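Local coordinates for protein response regulator ChrA (Corynebacterium diphtheriae, PDB 4YN8) that probably binds DNA to regulate transcription, as the response regulator of a haem-sensing two-component system, at residues D104-E107 against S108-H111. The protein carries 1 engineered substitution. Numbering follows the deposited sequence.
Sequences DAPE and SALH. With SO4 (sulfate ion), chain E.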
ATOM      1  N   ASP A 104      12.819  11.052   1.997  1.00 18.83           N
ATOM      2  CA  ASP A 104      13.493  12.283   1.562  1.00 22.94           C
ATOM      3  C   ASP A 104      12.833  13.582   2.035  1.00 20.57           C
ATOM      4  O   ASP A 104      13.062  14.649   1.486  1.00 21.92           O
ATOM      5  CB  ASP A 104      13.636  12.243   0.054  1.00 25.91           C
ATOM      6  CG  ASP A 104      12.291  12.248  -0.675  1.00 29.20           C
ATOM      7  OD1 ASP A 104      11.192  12.284  -0.040  1.00 29.30           O
ATOM      8  OD2 ASP A 104      12.345  12.238  -1.938  1.00 33.26           O
ATOM      9  N   ALA A 105      12.058  13.524   3.107  1.00 16.20           N
ATOM     10  CA  ALA A 105      11.588  14.688   3.784  1.00 14.87           C
ATOM     11  C   ALA A 105      12.780  15.533   4.265  1.00 14.03           C
ATOM     12  O   ALA A 105      13.878  15.043   4.412  1.00 13.40           O
ATOM     13  CB  ALA A 105      10.726  14.333   4.986  1.00 15.68           C
ATOM     14  N   PRO A 106      12.545  16.792   4.518  1.00 15.55           N
ATOM     15  CA  PRO A 106      13.581  17.626   5.164  1.00 15.14           C
ATOM     16  C   PRO A 106      14.114  16.967   6.448  1.00 14.92           C
ATOM     17  O   PRO A 106      13.326  16.365   7.219  1.00 14.46           O
ATOM     18  CB  PRO A 106      12.816  18.903   5.495  1.00 16.37           C
ATOM     19  CG  PRO A 106      11.703  18.952   4.489  1.00 17.29           C
ATOM     20  CD  PRO A 106      11.275  17.530   4.365  1.00 16.92           C
ATOM     21  N   GLU A 107      15.402  17.079   6.705  1.00 13.65           N
ATOM     22  CA  GLU A 107      15.958  16.434   7.933  1.00 14.51           C
ATOM     23  C   GLU A 107      15.258  16.878   9.194  1.00 12.87           C
ATOM     24  O   GLU A 107      15.028  16.072  10.104  1.00 12.65           O
ATOM     25  CB  GLU A 107      17.466  16.643   8.043  1.00 14.41           C
ATOM     26  CG  GLU A 107      18.176  16.051   6.812  1.00 15.61           C
ATOM     27  CD  GLU A 107      19.679  16.046   6.899  1.00 17.34           C
ATOM     28  OE1 GLU A 107      20.197  16.464   7.929  1.00 19.67           O
ATOM     29  OE2 GLU A 107      20.335  15.644   5.908  1.00 20.83           O
ATOM     30  N   SER A 108      14.880  18.155   9.264  1.00 12.72           N
ATOM     31  CA  SER A 108      14.185  18.676  10.420  1.00 12.60           C
ATOM     32  C   SER A 108      12.833  17.965  10.634  1.00 12.54           C
ATOM     33  O   SER A 108      12.339  17.825  11.767  1.00 12.36           O
ATOM     34  CB  SER A 108      13.959  20.193  10.274  1.00 14.45           C
ATOM     35  OG  SER A 108      13.175  20.472   9.110  1.00 14.68           O
ATOM     36  N   ALA A 109      12.209  17.627   9.540  1.00 11.95           N
ATOM     37  CA  ALA A 109      10.924  16.883   9.568  1.00 12.33           C
ATOM     38  C   ALA A 109      11.110  15.460  10.068  1.00 10.76           C
ATOM     39  O   ALA A 109      10.253  14.951  10.813  1.00 11.27           O
ATOM     40  CB  ALA A 109      10.243  16.884   8.206  1.00 12.70           C
ATOM     41  N   LEU A 110      12.212  14.833   9.722  1.00 11.32           N
ATOM     42  CA  LEU A 110      12.515  13.510  10.269  1.00 11.99           C
ATOM     43  C   LEU A 110      12.755  13.623  11.785  1.00 11.71           C
ATOM     44  O   LEU A 110      12.222  12.848  12.539  1.00 10.57           O
ATOM     45  CB  LEU A 110      13.722  12.878   9.597  1.00 12.21           C
ATOM     46  CG  LEU A 110      14.139  11.537  10.164  1.00 13.86           C
ATOM     47  CD1 LEU A 110      12.976  10.538  10.134  1.00 15.18           C
ATOM     48  CD2 LEU A 110      15.281  11.019   9.327  1.00 14.93           C
ATOM     49  N   HIS A 111      13.530  14.625  12.218  1.00 12.04           N
ATOM     50  CA  HIS A 111      13.727  14.862  13.639  1.00 11.85           C
ATOM     51  C   HIS A 111      12.414  15.060  14.351  1.00 11.20           C
ATOM     52  O   HIS A 111      12.127  14.433  15.371  1.00  9.97           O
ATOM     53  CB  HIS A 111      14.640  16.099  13.853  1.00 13.03           C
ATOM     54  CG  HIS A 111      14.618  16.602  15.252  1.00 14.93           C
ATOM     55  ND1 HIS A 111      13.640  17.476  15.708  1.00 16.32           N
ATOM     56  CD2 HIS A 111      15.405  16.327  16.317  1.00 14.96           C
ATOM     57  CE1 HIS A 111      13.819  17.687  17.002  1.00 16.48           C
ATOM     58  NE2 HIS A 111      14.900  17.028  17.382  1.00 16.01           N
TER
HETATM   59  S   SO4 E 203      16.686  20.419   6.189  1.00 25.56           S
HETATM   60  O1  SO4 E 203      16.731  19.180   5.283  1.00 21.27           O
HETATM   61  O2  SO4 E 203      18.057  21.040   6.111  1.00 25.42           O
HETATM   62  O3  SO4 E 203      16.382  20.190   7.644  1.00 17.76           O
HETATM   63  O4  SO4 E 203      15.673  21.476   5.875  1.00 24.61           O
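Pro106 O takes two backbone N-H groups from the first turn of helix 107-119: Leu110 N at 3.1 Å, the sounder of the two bonds, and Ala109 N in a weak one, bent to 122° at the hydrogen. One residue on, His111 N gives Glu107 O a straighter bond of 3.0 Å, and the regular helical pattern is under way. Pro106 holds the N-cap position, where the loop after strand 99-102 of the CheY-like receiver domain turns into helix 107-119. A sulfate ion, probably from the crystallisation liquor, sits over this helix N-terminus: Glu107 N reaches its O1 at 2.9 Å and Ser108 N its O3 at 3.0 Å, so two successive N-H groups hold two oxygens of one anion, and the helix dipole probably favours the negative charge there. Glu107 sets CG beside its own backbone N (chi1 -59°), which brings CG alongside sulfate O1. On the apolar flank the methyl of Ala109 meets Ala105 CB at 4.1 Å and the Pro106 ring at CD. Leu110 lies buried against Ile24 and Leu25 of helix 15-26, while the His111 ring meets that of Phe28 with planes about 45° apart and hydrogen-bonds through NE2 to Asp30 OD2.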